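Local coordinates for acyl-coenzyme A oxidase acox-1.2 (Caenorhabditis elegans, PDB 5K3J), which catalyses the FAD-dependent first, desaturating step of peroxisomal beta-oxidation on ascaroside pheromone precursors with a five-carbon omega side chain, at residues A[337-342]-A[593-598]; A[15-20]-A[600-605]; A[172-177]-A[258-263]. One frame throughout, in Å; residues are numbered along the deposited sequence.

Contact 1 (A[337-342]-A[593-598]); sequences TQQHRL and YLEKIR. With FAD (flavin-adenine dinucleotide), chain G.
Gln339 packs against the last turn of helix 581-597, meeting Leu594, Glu595 and Arg598 without a hydrogen bond to any of them. Apolar contact dominates: Gln339 CG stands anti to the carbonyl carbon (chi1 -64°) and the chain runs on extended, which carries the amide across the aliphatic stem of Arg598. Gln339 NE2 meets CB, CG and CD of Arg598, with CD nearest at 3.3 Å, and lies off the edge of the guanidinium, near its plane. Leu594 reaches back toward the backbone, with CD1 3.4 Å from Gln339 O.

Among the polar atoms, Gln339 OE1 is near Leu594 O and Glu595 OE1, but all three are acceptors. The amide is held instead through NE2, which donates to Leu333 O, while Arg598 makes salt bridges with Glu17 and Asp334.

Other residues of segment 337-342 serve the cofactor. Gln338 NE2 donates to FAD O3B over 2.9 Å, an almost straight bond (173°), and Arg341 NH1 reaches the same ribose oxygen, O3B of FAD, at 3.0 Å with a more bent geometry (141°). Arg341 NE also donates to Gln402. A leucine in place of Gln338 would probably leave FAD O3B with the more bent arginine bond as its remaining grip from this segment.

His340 NE2 is hydrogen-bonded to ATP, so one short turn contacts both nucleotides while Gln339 packs it against helix 581-597. The chemistry divides accordingly: directional bonds hold the ligands, and mostly van der Waals contact joins the helices.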
loop_
_atom_site.group_PDB
_atom_site.type_symbol
_atom_site.label_atom_id
_atom_site.label_comp_id
_atom_site.label_asym_id
_atom_site.label_seq_id
_atom_site.Cartn_x
_atom_site.Cartn_y
_atom_site.Cartn_z
ATOM N N THR A 337 -16.608 -13.297 -1.332
ATOM C CA THR A 337 -15.450 -12.463 -1.632
ATOM C C THR A 337 -14.898 -11.788 -0.379
ATOM O O THR A 337 -13.686 -11.646 -0.219
ATOM C CB THR A 337 -15.797 -11.374 -2.667
ATOM O OG1 THR A 337 -16.900 -10.594 -2.188
ATOM C CG2 THR A 337 -16.165 -11.995 -4.003
ATOM N N GLN A 338 -15.800 -11.374 0.504
ATOM C CA GLN A 338 -15.415 -10.709 1.745
ATOM C C GLN A 338 -14.774 -11.670 2.737
ATOM O O GLN A 338 -13.818 -11.309 3.423
ATOM C CB GLN A 338 -16.628 -10.036 2.383
ATOM C CG GLN A 338 -16.681 -8.534 2.176
ATOM C CD GLN A 338 -16.248 -7.757 3.410
ATOM O OE1 GLN A 338 -16.320 -8.257 4.534
ATOM N NE2 GLN A 338 -15.792 -6.527 3.202
ATOM N N GLN A 339 -15.312 -12.883 2.820
ATOM C CA GLN A 339 -14.703 -13.942 3.621
ATOM C C GLN A 339 -13.386 -14.380 2.988
ATOM O O GLN A 339 -12.462 -14.811 3.674
ATOM C CB GLN A 339 -15.648 -15.138 3.754
ATOM C CG GLN A 339 -16.932 -14.833 4.507
ATOM C CD GLN A 339 -17.836 -16.045 4.646
ATOM O OE1 GLN A 339 -17.416 -17.175 4.402
ATOM N NE2 GLN A 339 -19.086 -15.813 5.035
ATOM N N HIS A 340 -13.307 -14.249 1.669
ATOM C CA HIS A 340 -12.132 -14.656 0.912
ATOM C C HIS A 340 -11.005 -13.629 0.997
ATOM O O HIS A 340 -9.823 -13.981 0.936
ATOM C CB HIS A 340 -12.516 -14.888 -0.546
ATOM C CG HIS A 340 -11.354 -15.173 -1.438
ATOM N ND1 HIS A 340 -10.443 -16.173 -1.175
ATOM C CD2 HIS A 340 -10.954 -14.592 -2.592
ATOM C CE1 HIS A 340 -9.531 -16.195 -2.129
ATOM N NE2 HIS A 340 -9.819 -15.248 -3.003
ATOM N N ARG A 341 -11.372 -12.357 1.124
ATOM C CA ARG A 341 -10.383 -11.286 1.160
ATOM C C ARG A 341 -9.983 -10.964 2.597
ATOM O O ARG A 341 -9.164 -10.078 2.839
ATOM C CB ARG A 341 -10.920 -10.034 0.457
ATOM C CG ARG A 341 -11.819 -9.148 1.309
ATOM C CD ARG A 341 -12.524 -8.106 0.451
ATOM N NE ARG A 341 -11.642 -7.577 -0.583
ATOM C CZ ARG A 341 -11.952 -6.579 -1.402
ATOM N NH1 ARG A 341 -13.134 -5.982 -1.314
ATOM N NH2 ARG A 341 -11.071 -6.179 -2.311
ATOM N N LEU A 342 -10.551 -11.703 3.545
ATOM C CA LEU A 342 -10.322 -11.447 4.964
ATOM C C LEU A 342 -9.714 -12.634 5.704
ATOM O O LEU A 342 -8.659 -12.508 6.319
ATOM C CB LEU A 342 -11.634 -11.046 5.643
ATOM C CG LEU A 342 -11.784 -9.589 6.083
ATOM C CD1 LEU A 342 -11.220 -8.661 5.029
ATOM C CD2 LEU A 342 -13.245 -9.254 6.369
ATOM N N TYR A 593 -13.977 -23.918 4.239
ATOM C CA TYR A 593 -13.461 -23.418 5.505
ATOM C C TYR A 593 -13.628 -21.913 5.658
ATOM O O TYR A 593 -13.500 -21.385 6.758
ATOM C CB TYR A 593 -11.995 -23.813 5.666
ATOM C CG TYR A 593 -11.835 -25.265 6.035
ATOM C CD1 TYR A 593 -12.178 -25.713 7.303
ATOM C CD2 TYR A 593 -11.359 -26.194 5.115
ATOM C CE1 TYR A 593 -12.045 -27.038 7.650
ATOM C CE2 TYR A 593 -11.222 -27.527 5.457
ATOM C CZ TYR A 593 -11.566 -27.941 6.726
ATOM O OH TYR A 593 -11.434 -29.264 7.075
ATOM N N LEU A 594 -13.908 -21.221 4.558
ATOM C CA LEU A 594 -14.383 -19.848 4.653
ATOM C C LEU A 594 -15.720 -19.867 5.372
ATOM O O LEU A 594 -15.929 -19.155 6.355
ATOM C CB LEU A 594 -14.538 -19.205 3.274
ATOM C CG LEU A 594 -13.408 -18.351 2.699
ATOM C CD1 LEU A 594 -12.280 -18.162 3.699
ATOM C CD2 LEU A 594 -12.896 -18.960 1.404
ATOM N N GLU A 595 -16.620 -20.705 4.867
ATOM C CA GLU A 595 -17.951 -20.850 5.437
ATOM C C GLU A 595 -17.902 -21.432 6.844
ATOM O O GLU A 595 -18.753 -21.130 7.679
ATOM C CB GLU A 595 -18.821 -21.731 4.538
ATOM C CG GLU A 595 -19.659 -20.961 3.532
ATOM C CD GLU A 595 -18.839 -20.385 2.398
ATOM O OE1 GLU A 595 -18.734 -19.143 2.313
ATOM O OE2 GLU A 595 -18.312 -21.173 1.583
ATOM N N LYS A 596 -16.898 -22.263 7.107
ATOM C CA LYS A 596 -16.777 -22.904 8.410
ATOM C C LYS A 596 -16.231 -21.939 9.461
ATOM O O LYS A 596 -16.628 -21.991 10.625
ATOM C CB LYS A 596 -15.884 -24.141 8.319
ATOM C CG LYS A 596 -16.418 -25.339 9.089
ATOM C CD LYS A 596 -15.376 -26.439 9.179
ATOM C CE LYS A 596 -16.002 -27.768 9.573
ATOM N NZ LYS A 596 -14.968 -28.821 9.779
ATOM N N ILE A 597 -15.322 -21.059 9.044
ATOM C CA ILE A 597 -14.720 -20.063 9.933
ATOM C C ILE A 597 -15.707 -18.954 10.293
ATOM O O ILE A 597 -15.778 -18.525 11.447
ATOM C CB ILE A 597 -13.464 -19.424 9.292
ATOM C CG1 ILE A 597 -12.269 -20.370 9.392
ATOM C CG2 ILE A 597 -13.120 -18.095 9.950
ATOM C CD1 ILE A 597 -11.889 -20.712 10.802
ATOM N N ARG A 598 -16.471 -18.522 9.289
ATOM C CA ARG A 598 -17.379 -17.370 9.362
ATOM C C ARG A 598 -18.061 -17.080 10.717
ATOM O O ARG A 598 -18.037 -15.934 11.170
ATOM C CB ARG A 598 -18.457 -17.517 8.277
ATOM C CG ARG A 598 -19.698 -16.657 8.493
ATOM C CD ARG A 598 -19.419 -15.179 8.265
ATOM N NE ARG A 598 -20.589 -14.351 8.548
ATOM C CZ ARG A 598 -20.844 -13.793 9.729
ATOM N NH1 ARG A 598 -20.008 -13.972 10.745
ATOM N NH2 ARG A 598 -21.934 -13.057 9.895
HETATM P PA FAD G . -19.464 -1.256 0.496
HETATM O O1A FAD G . -20.582 -1.288 -0.548
HETATM O O2A FAD G . -20.049 -1.073 1.865
HETATM O O5B FAD G . -18.640 -2.645 0.445
HETATM C C5B FAD G . -17.685 -2.913 1.485
HETATM C C4B FAD G . -17.305 -4.422 1.419
HETATM O O4B FAD G . -18.385 -5.139 1.284
HETATM C C3B FAD G . -16.456 -4.698 0.173
HETATM O O3B FAD G . -15.514 -5.607 0.454
HETATM C C2B FAD G . -17.464 -5.280 -0.858
HETATM O O2B FAD G . -16.767 -6.243 -1.772
HETATM C C1B FAD G . -18.316 -5.903 -0.129
HETATM N N9A FAD G . -19.609 -5.896 -0.743
HETATM C C8A FAD G . -20.569 -4.967 -0.585
HETATM N N7A FAD G . -21.635 -5.341 -1.338
HETATM C C5A FAD G . -21.322 -6.513 -1.962
HETATM C C6A FAD G . -22.041 -7.322 -2.835
HETATM N N6A FAD G . -23.340 -7.266 -3.415
HETATM N N1A FAD G . -21.493 -8.439 -3.312
HETATM C C2A FAD G . -20.229 -8.792 -2.943
HETATM N N3A FAD G . -19.524 -8.002 -2.088
HETATM C C4A FAD G . -20.081 -6.860 -1.600
HETATM N N1 FAD G . -19.290 9.094 -3.351
HETATM C C2 FAD G . -20.053 10.172 -3.973
HETATM O O2 FAD G . -21.256 10.070 -4.094
HETATM N N3 FAD G . -19.370 11.376 -4.454
HETATM C C4 FAD G . -17.970 11.496 -4.315
HETATM O O4 FAD G . -17.389 12.522 -4.725
HETATM C C4X FAD G . -17.188 10.400 -3.681
HETATM N N5 FAD G . -15.757 10.518 -3.536
HETATM C C5X FAD G . -14.994 9.440 -2.912
HETATM C C6 FAD G . -13.600 9.559 -2.774
HETATM C C7 FAD G . -12.862 8.521 -2.173
HETATM C C7M FAD G . -11.371 8.874 -2.132
HETATM C C8 FAD G . -13.512 7.371 -1.714
HETATM C C8M FAD G . -12.805 6.200 -1.053
HETATM C C9 FAD G . -14.910 7.245 -1.850
HETATM C C9A FAD G . -15.652 8.278 -2.449
HETATM N N10 FAD G . -17.115 8.153 -2.597
HETATM C C10 FAD G . -17.866 9.213 -3.207
HETATM C "C1'" FAD G . -17.819 6.947 -2.110
HETATM C "C2'" FAD G . -17.584 5.763 -3.044
HETATM O "O2'" FAD G . -18.141 6.033 -4.282
HETATM C "C3'" FAD G . -18.252 4.557 -2.445
HETATM O "O3'" FAD G . -17.738 4.337 -1.156
HETATM C "C4'" FAD G . -17.998 3.344 -3.300
HETATM O "O4'" FAD G . -18.598 3.527 -4.561
HETATM C "C5'" FAD G . -18.596 2.133 -2.618
HETATM O "O5'" FAD G . -18.101 2.070 -1.288
HETATM P P FAD G . -18.999 1.421 -0.134
HETATM O O1P FAD G . -18.890 2.280 1.130
HETATM O O2P FAD G . -20.428 1.351 -0.566
HETATM O O3P FAD G . -18.485 -0.039 0.167
#

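Contact 2 (A[15-20]-A[600-605]); sequences LEERRM and NAVSLV
The chi1 of Val602 (178°) turns CG1 away from the backbone N and sets CG2 beside it, a fork that presents CG2 to Glu17 and CG1 to Arg18. On the facing helix both of these residues start with CG anti to the carbonyl carbon, after which their paths part. Glu17 bends at its second torsion (-73°), which keeps OE1 as well as CG about 4.0 Å from Val602 CG2, whereas Arg18 stays extended from CG to NE. Val602 CG2 lies 3.7 Å from Glu17 CB, and the valine crosses the glutamate chain at about a right angle. Its other methyl, Val602 CG1, rests 3.8 Å from Arg18 NE, close to the guanidinium plane and at its edge.

The charged ends find their partners beyond the two segments. Glu17 forms salt bridges with Arg598 and Lys331; Arg18 pairs with Asp10 and with Asp606, which closes the same helix as Val602, and also donates to Arg622 O. Farther along, Asn600 OD1 takes a hydrogen bond from Thr22 N.

The valine thus packs by one methyl on the stem of Glu17 and by the other on Arg18 CG and NE. Such an arrangement is apolar helix-to-helix packing, flanked by the Arg18–Asp606 salt bridge, here joining the N-terminal helix 12-18 to helix 601-606 of the C-terminal helical region of the acyl-CoA oxidase fold.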
loop_
_atom_site.group_PDB
_atom_site.type_symbol
_atom_site.label_atom_id
_atom_site.label_comp_id
_atom_site.label_asym_id
_atom_site.label_seq_id
_atom_site.Cartn_x
_atom_site.Cartn_y
_atom_site.Cartn_z
ATOM N N LEU A 15 -23.104 -8.516 19.117
ATOM C CA LEU A 15 -23.476 -9.400 20.213
ATOM C C LEU A 15 -23.881 -10.777 19.702
ATOM O O LEU A 15 -23.544 -11.795 20.306
ATOM C CB LEU A 15 -24.615 -8.797 21.037
ATOM C CG LEU A 15 -25.051 -9.641 22.237
ATOM C CD1 LEU A 15 -23.882 -9.873 23.178
ATOM C CD2 LEU A 15 -26.222 -8.999 22.975
ATOM N N GLU A 16 -24.598 -10.801 18.583
ATOM C CA GLU A 16 -25.093 -12.053 18.025
ATOM C C GLU A 16 -23.982 -12.791 17.286
ATOM O O GLU A 16 -24.078 -13.993 17.049
ATOM C CB GLU A 16 -26.285 -11.802 17.095
ATOM C CG GLU A 16 -25.928 -11.236 15.731
ATOM C CD GLU A 16 -27.134 -11.127 14.814
ATOM O OE1 GLU A 16 -28.268 -11.355 15.289
ATOM O OE2 GLU A 16 -26.950 -10.815 13.617
ATOM N N GLU A 17 -22.927 -12.061 16.932
ATOM C CA GLU A 17 -21.744 -12.652 16.315
ATOM C C GLU A 17 -20.873 -13.341 17.361
ATOM O O GLU A 17 -20.218 -14.343 17.077
ATOM C CB GLU A 17 -20.932 -11.584 15.577
ATOM C CG GLU A 17 -21.587 -11.064 14.307
ATOM C CD GLU A 17 -21.539 -12.061 13.166
ATOM O OE1 GLU A 17 -20.707 -12.994 13.216
ATOM O OE2 GLU A 17 -22.334 -11.910 12.214
ATOM N N ARG A 18 -20.877 -12.797 18.575
ATOM C CA ARG A 18 -20.047 -13.315 19.656
ATOM C C ARG A 18 -20.742 -14.442 20.407
ATOM O O ARG A 18 -20.094 -15.244 21.082
ATOM C CB ARG A 18 -19.672 -12.185 20.617
ATOM C CG ARG A 18 -18.723 -11.171 20.008
ATOM C CD ARG A 18 -18.623 -9.905 20.847
ATOM N NE ARG A 18 -17.657 -8.972 20.274
ATOM C CZ ARG A 18 -17.488 -7.719 20.682
ATOM N NH1 ARG A 18 -18.225 -7.228 21.672
ATOM N NH2 ARG A 18 -16.578 -6.949 20.095
ATOM N N ARG A 19 -22.063 -14.504 20.282
ATOM C CA ARG A 19 -22.836 -15.592 20.865
ATOM C C ARG A 19 -22.557 -16.884 20.097
ATOM O O ARG A 19 -22.868 -17.980 20.564
ATOM C CB ARG A 19 -24.332 -15.266 20.844
ATOM C CG ARG A 19 -25.085 -15.642 22.111
ATOM C CD ARG A 19 -25.093 -14.503 23.120
ATOM N NE ARG A 19 -24.166 -14.727 24.225
ATOM C CZ ARG A 19 -24.228 -14.080 25.384
ATOM N NH1 ARG A 19 -23.348 -14.337 26.343
ATOM N NH2 ARG A 19 -25.178 -13.175 25.587
ATOM N N MET A 20 -21.954 -16.741 18.918
ATOM C CA MET A 20 -21.638 -17.870 18.051
ATOM C C MET A 20 -20.256 -18.454 18.345
ATOM O O MET A 20 -19.764 -19.293 17.591
ATOM C CB MET A 20 -21.699 -17.455 16.578
ATOM C CG MET A 20 -22.981 -16.746 16.171
ATOM S SD MET A 20 -23.012 -16.243 14.435
ATOM C CE MET A 20 -23.494 -17.768 13.631
ATOM N N ASN A 600 -17.134 -17.876 13.674
ATOM C CA ASN A 600 -16.118 -17.583 14.683
ATOM C C ASN A 600 -15.308 -16.326 14.373
ATOM O O ASN A 600 -14.432 -15.942 15.147
ATOM C CB ASN A 600 -15.163 -18.765 14.833
ATOM C CG ASN A 600 -15.678 -19.817 15.791
ATOM O OD1 ASN A 600 -16.274 -19.501 16.820
ATOM N ND2 ASN A 600 -15.443 -21.083 15.460
ATOM N N ALA A 601 -15.611 -15.696 13.240
ATOM C CA ALA A 601 -14.840 -14.564 12.719
ATOM C C ALA A 601 -14.574 -13.470 13.755
ATOM O O ALA A 601 -13.429 -13.060 13.961
ATOM C CB ALA A 601 -15.550 -13.963 11.508
ATOM N N VAL A 602 -15.634 -13.004 14.404
ATOM C CA VAL A 602 -15.520 -11.922 15.373
ATOM C C VAL A 602 -14.826 -12.413 16.643
ATOM O O VAL A 602 -14.141 -11.649 17.323
ATOM C CB VAL A 602 -16.904 -11.334 15.703
ATOM C CG1 VAL A 602 -16.793 -10.232 16.744
ATOM C CG2 VAL A 602 -17.552 -10.800 14.437
ATOM N N SER A 603 -14.986 -13.699 16.944
ATOM C CA SER A 603 -14.365 -14.303 18.119
ATOM C C SER A 603 -12.867 -14.518 17.928
ATOM O O SER A 603 -12.086 -14.358 18.866
ATOM C CB SER A 603 -15.041 -15.633 18.457
ATOM O OG SER A 603 -16.405 -15.445 18.788
ATOM N N LEU A 604 -12.467 -14.884 16.714
ATOM C CA LEU A 604 -11.061 -15.165 16.438
ATOM C C LEU A 604 -10.206 -13.904 16.534
ATOM O O LEU A 604 -9.005 -13.980 16.793
ATOM C CB LEU A 604 -10.897 -15.812 15.057
ATOM C CG LEU A 604 -11.251 -17.299 14.936
ATOM C CD1 LEU A 604 -11.127 -17.776 13.494
ATOM C CD2 LEU A 604 -10.378 -18.142 15.856
ATOM N N VAL A 605 -10.828 -12.744 16.333
ATOM C CA VAL A 605 -10.102 -11.479 16.387
ATOM C C VAL A 605 -10.251 -10.809 17.752
ATOM O O VAL A 605 -9.333 -10.132 18.218
ATOM C CB VAL A 605 -10.564 -10.510 15.274
ATOM C CG1 VAL A 605 -10.217 -11.077 13.900
ATOM C CG2 VAL A 605 -12.053 -10.232 15.381
#

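Contact 3 (A[172-177]-A[258-263]); sequences QEFVLH and VPRTNL
Phe174 and Val258 form an antiparallel hydrogen-bonded pair, with Phe174 N to Val258 O at 2.8 Å and Val258 N to Phe174 O at 3.1 Å, next to the non-hydrogen-bonded pair of Glu173 and Pro259.

Phe174 is the main side chain of the contact. Its CG is anti to the carbonyl carbon (chi1 -73°), and the ring reaches past the end of the strand pairing into the bend beyond Pro259. The ring edge is turned to backbone oxygens there: Phe174 CE2 lies 3.4 Å from Arg260 O, which is near the ring plane, and Pro259 O sits in that plane. At the far end of the ring, Phe174 CZ touches Leu263 CD2 at 3.6 Å. Phe216 of strand 210-219 adds an edge-to-face contact to the same ring.

Val258 extends this apolar face. Its CG2 lies 4.0 Å from Phe174 CB and 4.1 Å from Leu176 CD2, the leucine crossing it at about a right angle. The polar groups are met elsewhere: Glu173 by Arg257 and Ser171, and Arg260, through NH1, by Val270 O.

A third backbone bond, Arg260 N to Gln172 O at 3.3 Å, comes from above the carbonyl plane, where segment 258-263 is already turning into a 3-10 segment. On its other edge, strand 173-177 meets strand 164-168, and there Gln172 and Glu173, opposite Asp168, make a G1 beta bulge, Gln172 having a positive phi of 54°.

The contact thus joins strand 256-259, and the turn after it, to strand 173-177 in the beta domain of this oxidase. Backbone bonds set the register, and the buried phenylalanine ties the turn to the sheet, the slightly positive C-H rim of its ring probably interacting weakly with the carbonyl oxygens it faces.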
loop_
_atom_site.group_PDB
_atom_site.type_symbol
_atom_site.label_atom_id
_atom_site.label_comp_id
_atom_site.label_asym_id
_atom_site.label_seq_id
_atom_site.Cartn_x
_atom_site.Cartn_y
_atom_site.Cartn_z
ATOM N N GLN A 172 45.369 7.705 21.910
ATOM C CA GLN A 172 44.486 6.550 22.062
ATOM C C GLN A 172 43.024 6.917 21.841
ATOM O O GLN A 172 42.193 6.765 22.736
ATOM C CB GLN A 172 44.666 5.921 23.444
ATOM C CG GLN A 172 46.072 5.398 23.691
ATOM C CD GLN A 172 46.333 5.099 25.155
ATOM O OE1 GLN A 172 47.394 5.423 25.686
ATOM N NE2 GLN A 172 45.363 4.475 25.813
ATOM N N GLU A 173 42.721 7.416 20.649
ATOM C CA GLU A 173 41.365 7.811 20.303
ATOM C C GLU A 173 41.008 7.372 18.890
ATOM O O GLU A 173 41.880 7.215 18.035
ATOM C CB GLU A 173 41.198 9.328 20.421
ATOM C CG GLU A 173 41.412 9.897 21.812
ATOM C CD GLU A 173 41.409 11.413 21.812
ATOM O OE1 GLU A 173 42.165 12.006 21.011
ATOM O OE2 GLU A 173 40.645 12.012 22.598
ATOM N N PHE A 174 39.720 7.172 18.649
ATOM C CA PHE A 174 39.239 6.974 17.293
ATOM C C PHE A 174 38.781 8.305 16.730
ATOM O O PHE A 174 38.010 9.021 17.363
ATOM C CB PHE A 174 38.096 5.967 17.252
ATOM C CG PHE A 174 38.527 4.550 17.471
ATOM C CD1 PHE A 174 39.034 3.796 16.428
ATOM C CD2 PHE A 174 38.421 3.970 18.720
ATOM C CE1 PHE A 174 39.430 2.492 16.630
ATOM C CE2 PHE A 174 38.817 2.669 18.928
ATOM C CZ PHE A 174 39.321 1.927 17.883
ATOM N N VAL A 175 39.265 8.649 15.545
ATOM C CA VAL A 175 38.753 9.818 14.848
ATOM C C VAL A 175 37.634 9.362 13.909
ATOM O O VAL A 175 37.864 8.583 12.983
ATOM C CB VAL A 175 39.860 10.547 14.069
ATOM C CG1 VAL A 175 39.295 11.726 13.313
ATOM C CG2 VAL A 175 40.960 11.010 15.025
ATOM N N LEU A 176 36.419 9.831 14.168
ATOM C CA LEU A 176 35.251 9.434 13.388
ATOM C C LEU A 176 34.896 10.542 12.414
ATOM O O LEU A 176 34.637 11.668 12.832
ATOM C CB LEU A 176 34.062 9.130 14.307
ATOM C CG LEU A 176 33.916 7.739 14.928
ATOM C CD1 LEU A 176 35.255 7.178 15.360
ATOM C CD2 LEU A 176 32.982 7.837 16.114
ATOM N N HIS A 177 34.884 10.235 11.119
ATOM C CA HIS A 177 34.651 11.278 10.124
ATOM C C HIS A 177 33.564 10.965 9.098
ATOM O O HIS A 177 33.455 9.844 8.597
ATOM C CB HIS A 177 35.951 11.599 9.384
ATOM C CG HIS A 177 35.910 12.904 8.662
ATOM N ND1 HIS A 177 35.545 14.079 9.285
ATOM C CD2 HIS A 177 36.160 13.221 7.371
ATOM C CE1 HIS A 177 35.582 15.065 8.409
ATOM N NE2 HIS A 177 35.952 14.572 7.240
ATOM N N VAL A 258 36.665 10.045 19.958
ATOM C CA VAL A 258 36.166 9.271 21.082
ATOM C C VAL A 258 37.263 8.333 21.576
ATOM O O VAL A 258 38.091 7.875 20.787
ATOM C CB VAL A 258 34.904 8.456 20.706
ATOM C CG1 VAL A 258 33.744 9.387 20.406
ATOM C CG2 VAL A 258 35.180 7.532 19.523
ATOM N N PRO A 259 37.290 8.067 22.889
ATOM C CA PRO A 259 38.242 7.127 23.488
ATOM C C PRO A 259 38.241 5.765 22.798
ATOM O O PRO A 259 37.217 5.349 22.253
ATOM C CB PRO A 259 37.746 7.002 24.927
ATOM C CG PRO A 259 37.096 8.306 25.202
ATOM C CD PRO A 259 36.479 8.757 23.909
ATOM N N ARG A 260 39.392 5.097 22.819
ATOM C CA ARG A 260 39.538 3.742 22.293
ATOM C C ARG A 260 38.469 2.798 22.845
ATOM O O ARG A 260 38.039 1.864 22.164
ATOM C CB ARG A 260 40.933 3.203 22.622
ATOM C CG ARG A 260 41.162 1.752 22.233
ATOM C CD ARG A 260 42.474 1.236 22.795
ATOM N NE ARG A 260 42.448 1.164 24.254
ATOM C CZ ARG A 260 42.101 0.079 24.943
ATOM N NH1 ARG A 260 41.751 -1.033 24.308
ATOM N NH2 ARG A 260 42.105 0.103 26.269
ATOM N N THR A 261 38.036 3.066 24.073
ATOM C CA THR A 261 37.061 2.235 24.767
ATOM C C THR A 261 35.617 2.669 24.509
ATOM O O THR A 261 34.697 2.235 25.203
ATOM C CB THR A 261 37.325 2.243 26.278
ATOM O OG1 THR A 261 37.393 3.598 26.741
ATOM C CG2 THR A 261 38.638 1.549 26.576
ATOM N N ASN A 262 35.425 3.534 23.519
ATOM C CA ASN A 262 34.083 3.839 23.038
ATOM C C ASN A 262 33.780 2.940 21.852
ATOM O O ASN A 262 32.662 2.912 21.333
ATOM C CB ASN A 262 33.942 5.315 22.669
ATOM C CG ASN A 262 33.658 6.185 23.878
ATOM O OD1 ASN A 262 34.139 5.910 24.978
ATOM N ND2 ASN A 262 32.856 7.228 23.686
ATOM N N LEU A 263 34.803 2.196 21.439
ATOM C CA LEU A 263 34.629 1.082 20.521
ATOM C C LEU A 263 34.042 -0.097 21.277
ATOM O O LEU A 263 34.628 -0.577 22.254
ATOM C CB LEU A 263 35.956 0.682 19.875
ATOM C CG LEU A 263 35.964 -0.649 19.112
ATOM C CD1 LEU A 263 35.050 -0.601 17.904
ATOM C CD2 LEU A 263 37.375 -1.034 18.693
#

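How the contacts relate
Contacts 1 and 2 are neighbours, their centres 14 Å apart, and they touch directly: Arg598 NH2 and Glu17 OE2 form a 2.6 Å salt bridge, and Ile597 CD1 packs on Leu604 CD1 at 4.1 Å. Helices 581-597 and 601-606 follow each other in the chain. Contact 1 is nested in the long loop that contact 2 closes. Segment 337-342 of contact 1 binds FAD and ATP, while the side chain of Glu17 in contact 2 stays about 13 Å from FAD. Contact 3, also nested within contact 2, belongs to the beta domain across the chain's centre, about 60 Å from contact 2 between centres. Its Leu263 side chain is about 10 Å from that of Ile284, a substrate-binding residue.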